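Local coordinates for DUF2235 domain-containing protein (Pseudomonas aeruginosa, PDB 4O5P) that probably hydrolyses membrane phospholipids as a toxic effector delivered by the type VI secretion system, at residues C331-S336 against T370-Y375; V711-V716 against P793-A798. One frame throughout, in Å; residues are numbered along the deposited sequence.

How the contacts relate
Contact 1 and contact 2 lie on opposite sides of the chain's centre, about 42 Å apart between centres and about 30 Å between nearest atoms. The first falls in the Tle1-like catalytic region and joins two neighbouring strands of the central mixed sheet; it is almost wholly buried, and a regular set of backbone hydrogen bonds is joined there by a buried histidine-carboxylate pair. Contact 2, in the Tle1-like C-terminal region, is peripheral and partly buried. It brings a loop leading into strand 715-723 against the start of the short helix 795-798, with a single direct hydrogen bond, a water and a small aliphatic cluster. The two contacts share no secondary structure element.

Contact 1: C331-S336 against T370-Y375; sequences CVHLVS and TVEYAY
Glu372 OE2 is gripped by two N-H groups, ND1 of His333 at 2.9 Å and the backbone N of Ile349 in strand 346-353. The imidazole approaches through the anti lone pair of this oxygen, with OE2 lying 22° out of the ring plane and the ring and carboxylate planes 52° apart. Both side chains leave their strands on the same face and run side by side, each with CG anti to the backbone N (chi1 -178° in Glu372). On the far side of the imidazole NE2 bonds to Thr282 N, and Glu372 OE1 is taken by Ser348 and Tyr366, which together fix the rotation of ring and carboxylate. Val335 CG1 rests on one ring face, offset toward the rim, and lies 3.9 Å from Glu372 OE2. The strands themselves run parallel in the central sheet of an alpha/beta-hydrolase fold, 331-336 being flanked in the sheet by 270-280 and 370-375. Five backbone bonds join them; the one from Val335 N to Tyr373 O (2.9 Å) is nearly straight. Next to the strand end, Ser336 N bonds to Asp281, which with Ser237 and His379 forms a probable catalytic triad, and Ser336 OG meets Gly377 O in the run that leads to His379. The face that carries Val332, Leu334, Tyr373 and Tyr375, from which Ser336 also projects, is largely apolar within this contact. Leu334 CD2 reaches across to Tyr373 CB at 3.6 Å and to Tyr375 CE1 at 3.7 Å, while Val332 CG2 sits alongside Val371 CG1 at 3.9 Å. Helix 403-416 covers this side: its His409 meets the Tyr373 ring edge-to-face and bonds through ND1 to Tyr375 OH.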
ATOM      1  N   CYS A 331      10.504  -3.564  13.784  1.00 15.72           N
ATOM      2  CA  CYS A 331       9.841  -3.426  12.493  1.00 15.07           C
ATOM      3  C   CYS A 331      10.531  -4.263  11.420  1.00 17.63           C
ATOM      4  O   CYS A 331      11.751  -4.184  11.246  1.00 16.35           O
ATOM      5  CB  CYS A 331       9.784  -1.964  12.049  1.00 16.34           C
ATOM      6  SG  CYS A 331       8.994  -1.723  10.415  1.00 20.01           S
ATOM      7  N   VAL A 332       9.744  -5.076  10.717  1.00 17.30           N
ATOM      8  CA  VAL A 332      10.253  -5.879   9.611  1.00 15.34           C
ATOM      9  C   VAL A 332       9.545  -5.453   8.316  1.00 16.86           C
ATOM     10  O   VAL A 332       8.323  -5.473   8.256  1.00 13.72           O
ATOM     11  CB  VAL A 332       9.986  -7.369   9.843  1.00 19.73           C
ATOM     12  CG1 VAL A 332      10.309  -8.160   8.575  1.00 18.55           C
ATOM     13  CG2 VAL A 332      10.786  -7.903  11.072  1.00 16.38           C
ATOM     14  N   HIS A 333      10.305  -5.070   7.288  1.00 14.37           N
ATOM     15  CA  HIS A 333       9.710  -4.656   6.010  1.00 14.56           C
ATOM     16  C   HIS A 333      10.220  -5.537   4.874  1.00 14.98           C
ATOM     17  O   HIS A 333      11.392  -5.513   4.547  1.00 13.37           O
ATOM     18  CB  HIS A 333      10.098  -3.209   5.706  1.00 15.05           C
ATOM     19  CG  HIS A 333       9.348  -2.594   4.561  1.00 14.53           C
ATOM     20  ND1 HIS A 333       9.842  -1.521   3.849  1.00 13.84           N
ATOM     21  CD2 HIS A 333       8.130  -2.864   4.032  1.00 15.70           C
ATOM     22  CE1 HIS A 333       8.960  -1.156   2.933  1.00 12.12           C
ATOM     23  NE2 HIS A 333       7.914  -1.957   3.019  1.00 14.70           N
ATOM     24  N   LEU A 334       9.321  -6.294   4.266  1.00 14.46           N
ATOM     25  CA  LEU A 334       9.645  -7.161   3.160  1.00 13.40           C
ATOM     26  C   LEU A 334       9.225  -6.421   1.905  1.00 14.53           C
ATOM     27  O   LEU A 334       8.065  -6.010   1.799  1.00 14.85           O
ATOM     28  CB  LEU A 334       8.845  -8.460   3.302  1.00 15.75           C
ATOM     29  CG  LEU A 334       9.021  -9.181   4.642  1.00 14.20           C
ATOM     30  CD1 LEU A 334       8.297 -10.504   4.639  1.00 15.41           C
ATOM     31  CD2 LEU A 334      10.516  -9.370   4.995  1.00 10.20           C
ATOM     32  N   VAL A 335      10.158  -6.257   0.961  1.00 14.06           N
ATOM     33  CA  VAL A 335       9.906  -5.474  -0.251  1.00 14.40           C
ATOM     34  C   VAL A 335      10.091  -6.270  -1.549  1.00 13.98           C
ATOM     35  O   VAL A 335      10.883  -7.208  -1.603  1.00 15.64           O
ATOM     36  CB  VAL A 335      10.783  -4.187  -0.286  1.00 14.08           C
ATOM     37  CG1 VAL A 335      10.700  -3.439   1.066  1.00 13.05           C
ATOM     38  CG2 VAL A 335      12.232  -4.522  -0.584  1.00 10.38           C
ATOM     39  N   SER A 336       9.341  -5.892  -2.588  1.00 13.14           N
ATOM     40  CA  SER A 336       9.426  -6.511  -3.918  1.00 10.73           C
ATOM     41  C   SER A 336      10.605  -5.952  -4.715  1.00 14.70           C
ATOM     42  O   SER A 336      10.782  -4.736  -4.776  1.00 17.08           O
ATOM     43  CB  SER A 336       8.114  -6.234  -4.669  1.00 12.71           C
ATOM     44  OG  SER A 336       8.253  -6.377  -6.076  1.00 13.31           O
ATOM     45  N   THR A 370      15.003  -2.340  13.363  1.00 15.70           N
ATOM     46  CA  THR A 370      14.203  -2.389  12.133  1.00 19.02           C
ATOM     47  C   THR A 370      15.024  -2.974  10.980  1.00 19.53           C
ATOM     48  O   THR A 370      16.209  -2.664  10.841  1.00 19.47           O
ATOM     49  CB  THR A 370      13.631  -1.004  11.761  1.00 14.93           C
ATOM     50  OG1 THR A 370      14.686  -0.122  11.351  1.00 19.47           O
ATOM     51  CG2 THR A 370      12.916  -0.394  12.966  1.00 19.47           C
ATOM     52  N   VAL A 371      14.405  -3.815  10.156  1.00 16.82           N
ATOM     53  CA  VAL A 371      15.150  -4.553   9.131  1.00 18.97           C
ATOM     54  C   VAL A 371      14.315  -4.612   7.856  1.00 15.94           C
ATOM     55  O   VAL A 371      13.091  -4.621   7.924  1.00 16.96           O
ATOM     56  CB  VAL A 371      15.564  -5.968   9.666  1.00 20.74           C
ATOM     57  CG1 VAL A 371      14.343  -6.778  10.074  1.00 20.41           C
ATOM     58  CG2 VAL A 371      16.407  -6.729   8.664  1.00 19.94           C
ATOM     59  N   GLU A 372      14.978  -4.588   6.703  1.00 16.40           N
ATOM     60  CA  GLU A 372      14.312  -4.536   5.393  1.00 17.21           C
ATOM     61  C   GLU A 372      14.881  -5.668   4.524  1.00 14.17           C
ATOM     62  O   GLU A 372      16.095  -5.743   4.306  1.00 17.10           O
ATOM     63  CB  GLU A 372      14.531  -3.144   4.756  1.00 20.22           C
ATOM     64  CG  GLU A 372      13.865  -2.882   3.380  1.00 16.29           C
ATOM     65  CD  GLU A 372      13.706  -1.391   3.098  1.00 13.12           C
ATOM     66  OE1 GLU A 372      14.672  -0.733   2.645  1.00 14.15           O
ATOM     67  OE2 GLU A 372      12.609  -0.848   3.331  1.00 15.96           O
ATOM     68  N   TYR A 373      14.017  -6.569   4.059  1.00 15.14           N
ATOM     69  CA  TYR A 373      14.454  -7.720   3.269  1.00 15.11           C
ATOM     70  C   TYR A 373      13.976  -7.619   1.831  1.00 16.94           C
ATOM     71  O   TYR A 373      12.797  -7.325   1.582  1.00 13.78           O
ATOM     72  CB  TYR A 373      13.917  -9.014   3.871  1.00 16.28           C
ATOM     73  CG  TYR A 373      14.620  -9.448   5.130  1.00 16.30           C
ATOM     74  CD1 TYR A 373      15.885 -10.031   5.080  1.00 17.24           C
ATOM     75  CD2 TYR A 373      14.009  -9.294   6.372  1.00 15.80           C
ATOM     76  CE1 TYR A 373      16.534 -10.447   6.251  1.00 15.95           C
ATOM     77  CE2 TYR A 373      14.639  -9.704   7.525  1.00 17.86           C
ATOM     78  CZ  TYR A 373      15.900 -10.269   7.461  1.00 17.01           C
ATOM     79  OH  TYR A 373      16.513 -10.673   8.624  1.00 18.18           O
ATOM     80  N   ALA A 374      14.890  -7.866   0.890  1.00 16.30           N
ATOM     81  CA  ALA A 374      14.551  -7.889  -0.536  1.00 14.84           C
ATOM     82  C   ALA A 374      14.000  -9.265  -0.919  1.00 17.03           C
ATOM     83  O   ALA A 374      14.625 -10.284  -0.607  1.00 15.22           O
ATOM     84  CB  ALA A 374      15.764  -7.569  -1.376  1.00 15.87           C
ATOM     85  N   TYR A 375      12.848  -9.272  -1.597  1.00 12.25           N
ATOM     86  CA  TYR A 375      12.122 -10.485  -2.019  1.00 13.81           C
ATOM     87  C   TYR A 375      11.825 -10.481  -3.531  1.00 13.49           C
ATOM     88  O   TYR A 375      11.633  -9.428  -4.135  1.00 15.19           O
ATOM     89  CB  TYR A 375      10.788 -10.630  -1.248  1.00 12.29           C
ATOM     90  CG  TYR A 375      10.908 -11.460   0.015  1.00 16.12           C
ATOM     91  CD1 TYR A 375      11.480 -10.934   1.170  1.00 16.36           C
ATOM     92  CD2 TYR A 375      10.464 -12.776   0.049  1.00 15.38           C
ATOM     93  CE1 TYR A 375      11.605 -11.707   2.337  1.00 14.59           C
ATOM     94  CE2 TYR A 375      10.601 -13.551   1.189  1.00 15.67           C
ATOM     95  CZ  TYR A 375      11.167 -13.009   2.325  1.00 20.22           C
ATOM     96  OH  TYR A 375      11.287 -13.787   3.456  1.00 23.30           O
TER

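Contact 2: V711-V716 against P793-A798; sequences VMLASV and PPLAVA
The peptide carbonyl of Pro793 has Val711 and Met712 on its two sides: Val711 CG2 lies on one side of the plane, 3.7 Å from Pro793 O, and CB and CG of Met712, a selenomethionine, lie on the other. Met712 N comes from this second side and bonds to Pro793 O at 3.0 Å, tilted 24° from the carbonyl plane. This is where the loop leading into strand 715-723 of the C-terminal domain's three-stranded antiparallel sheet meets the N-terminal end of the short helix 795-798, with Pro794 at the N-cap position. Pro794 O accepts from both Val797 N and Ala798 N, closing the first turn. Leu795 N, at the start of the helix, donates to a water at 3.0 Å; that water also reaches Met712 O, but only weakly. Beside this polar seam lies an aliphatic cluster. Val711 holds CG2 anti to its own N, which brings that methyl up against Leu795 CA at 3.7 Å and Leu795 CD1 at 3.8 Å. Ala798, one turn further along the helix, adds its CB to the same methyl at 3.9 Å. The end of the Met712 side chain leads away from 793-798, and the side chain also touches Arg705. Helix 803-814 packs Val808, Leu809 and Gln812 against Leu795, and on the sheet side Ala714 and Val716 bond through their backbones to Leu605 and Ile603. With CG anti to the backbone N (chi1 -178°), Leu795 splits its methyls: CD1 meets Val711, and CD2 crosses the Leu713 chain obliquely, 3.5 Å from Leu713 CD1.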
ATOM      1  N   VAL A 711      -4.126  29.810 -10.460  1.00 27.37           N
ATOM      2  CA  VAL A 711      -5.463  29.706  -9.880  1.00 33.02           C
ATOM      3  C   VAL A 711      -5.639  28.356  -9.187  1.00 29.59           C
ATOM      4  O   VAL A 711      -5.012  27.369  -9.584  1.00 28.49           O
ATOM      5  CB  VAL A 711      -6.555  29.885 -10.961  1.00 31.83           C
ATOM      6  CG1 VAL A 711      -6.670  28.629 -11.825  1.00 29.71           C
ATOM      7  CG2 VAL A 711      -7.882  30.183 -10.318  1.00 28.25           C
HETATM    8  N   MSE A 712      -6.467  28.310  -8.143  1.00 29.31           N
HETATM    9  CA  MSE A 712      -6.859  27.030  -7.547  1.00 29.73           C
HETATM   10  C   MSE A 712      -8.022  26.433  -8.334  1.00 30.32           C
HETATM   11  O   MSE A 712      -8.942  27.148  -8.749  1.00 31.20           O
HETATM   12  CB  MSE A 712      -7.273  27.192  -6.076  1.00 28.12           C
HETATM   13  CG  MSE A 712      -6.138  27.543  -5.119  1.00 32.68           C
HETATM   14 SE   MSE A 712      -4.836  26.115  -4.791  0.72 31.22          SE
HETATM   15  CE  MSE A 712      -6.046  24.797  -3.997  1.00 28.69           C
ATOM     16  N   LEU A 713      -7.985  25.124  -8.547  1.00 27.59           N
ATOM     17  CA  LEU A 713      -9.059  24.453  -9.270  1.00 27.01           C
ATOM     18  C   LEU A 713      -9.104  22.978  -8.876  1.00 29.55           C
ATOM     19  O   LEU A 713      -8.058  22.364  -8.620  1.00 29.00           O
ATOM     20  CB  LEU A 713      -8.854  24.595 -10.786  1.00 28.50           C
ATOM     21  CG  LEU A 713     -10.102  24.703 -11.676  1.00 25.91           C
ATOM     22  CD1 LEU A 713     -10.836  25.983 -11.384  1.00 31.15           C
ATOM     23  CD2 LEU A 713      -9.757  24.637 -13.164  1.00 23.02           C
ATOM     24  N   ALA A 714     -10.305  22.405  -8.836  1.00 25.84           N
ATOM     25  CA  ALA A 714     -10.471  21.013  -8.404  1.00 28.44           C
ATOM     26  C   ALA A 714      -9.763  20.048  -9.348  1.00 27.12           C
ATOM     27  O   ALA A 714      -9.193  19.048  -8.903  1.00 24.46           O
ATOM     28  CB  ALA A 714     -11.960  20.647  -8.270  1.00 20.78           C
ATOM     29  N   SER A 715      -9.793  20.371 -10.643  1.00 22.16           N
ATOM     30  CA  SER A 715      -9.175  19.544 -11.684  1.00 25.81           C
ATOM     31  C   SER A 715      -8.481  20.433 -12.698  1.00 27.58           C
ATOM     32  O   SER A 715      -9.040  21.445 -13.132  1.00 26.26           O
ATOM     33  CB  SER A 715     -10.223  18.701 -12.420  1.00 26.75           C
ATOM     34  OG  SER A 715     -10.239  17.370 -11.937  1.00 30.05           O
ATOM     35  N   VAL A 716      -7.273  20.043 -13.090  1.00 24.94           N
ATOM     36  CA  VAL A 716      -6.475  20.843 -14.005  1.00 25.04           C
ATOM     37  C   VAL A 716      -5.929  20.027 -15.182  1.00 26.56           C
ATOM     38  O   VAL A 716      -5.176  19.061 -14.993  1.00 24.06           O
ATOM     39  CB  VAL A 716      -5.282  21.496 -13.268  1.00 21.76           C
ATOM     40  CG1 VAL A 716      -4.332  22.153 -14.266  1.00 22.42           C
ATOM     41  CG2 VAL A 716      -5.769  22.508 -12.257  1.00 24.74           C
ATOM     42  N   PRO A 793      -4.624  32.290  -5.972  1.00 32.36           N
ATOM     43  CA  PRO A 793      -5.936  32.706  -5.454  1.00 27.77           C
ATOM     44  C   PRO A 793      -7.048  31.727  -5.829  1.00 27.84           C
ATOM     45  O   PRO A 793      -6.905  30.984  -6.803  1.00 29.35           O
ATOM     46  CB  PRO A 793      -6.189  34.044  -6.159  1.00 29.08           C
ATOM     47  CG  PRO A 793      -4.860  34.503  -6.659  1.00 30.35           C
ATOM     48  CD  PRO A 793      -4.081  33.250  -6.951  1.00 30.38           C
ATOM     49  N   PRO A 794      -8.147  31.717  -5.060  1.00 30.70           N
ATOM     50  CA  PRO A 794      -9.310  30.919  -5.463  1.00 31.69           C
ATOM     51  C   PRO A 794      -9.875  31.414  -6.787  1.00 28.92           C
ATOM     52  O   PRO A 794      -9.610  32.557  -7.170  1.00 25.72           O
ATOM     53  CB  PRO A 794     -10.325  31.153  -4.332  1.00 30.06           C
ATOM     54  CG  PRO A 794      -9.767  32.286  -3.497  1.00 28.54           C
ATOM     55  CD  PRO A 794      -8.292  32.293  -3.711  1.00 29.21           C
ATOM     56  N   LEU A 795     -10.625  30.563  -7.480  1.00 23.66           N
ATOM     57  CA  LEU A 795     -11.134  30.907  -8.802  1.00 32.05           C
ATOM     58  C   LEU A 795     -11.979  32.186  -8.776  1.00 31.56           C
ATOM     59  O   LEU A 795     -11.914  33.001  -9.698  1.00 29.61           O
ATOM     60  CB  LEU A 795     -11.932  29.740  -9.385  1.00 26.00           C
ATOM     61  CG  LEU A 795     -12.498  29.902 -10.791  1.00 30.90           C
ATOM     62  CD1 LEU A 795     -11.408  30.286 -11.764  1.00 28.03           C
ATOM     63  CD2 LEU A 795     -13.157  28.600 -11.220  1.00 31.91           C
ATOM     64  N   ALA A 796     -12.745  32.371  -7.704  1.00 30.99           N
ATOM     65  CA  ALA A 796     -13.636  33.524  -7.610  1.00 31.07           C
ATOM     66  C   ALA A 796     -12.882  34.835  -7.457  1.00 31.86           C
ATOM     67  O   ALA A 796     -13.412  35.884  -7.789  1.00 36.63           O
ATOM     68  CB  ALA A 796     -14.631  33.345  -6.488  1.00 27.99           C
ATOM     69  N   VAL A 797     -11.656  34.778  -6.943  1.00 32.38           N
ATOM     70  CA  VAL A 797     -10.834  35.983  -6.797  1.00 34.64           C
ATOM     71  C   VAL A 797     -10.100  36.289  -8.100  1.00 36.63           C
ATOM     72  O   VAL A 797     -10.040  37.434  -8.546  1.00 41.52           O
ATOM     73  CB  VAL A 797      -9.818  35.846  -5.636  1.00 36.43           C
ATOM     74  CG1 VAL A 797      -8.798  36.994  -5.652  1.00 36.00           C
ATOM     75  CG2 VAL A 797     -10.551  35.773  -4.286  1.00 33.19           C
ATOM     76  N   ALA A 798      -9.545  35.251  -8.710  1.00 36.32           N
ATOM     77  CA  ALA A 798      -8.825  35.400  -9.965  1.00 34.45           C
ATOM     78  C   ALA A 798      -9.754  35.760 -11.133  1.00 35.44           C
ATOM     79  O   ALA A 798      -9.296  36.292 -12.140  1.00 35.15           O
ATOM     80  CB  ALA A 798      -8.040  34.123 -10.270  1.00 32.69           C
TER
HETATM   81  O   HOH W   1     -10.916  27.956  -5.987  1.00 31.06           O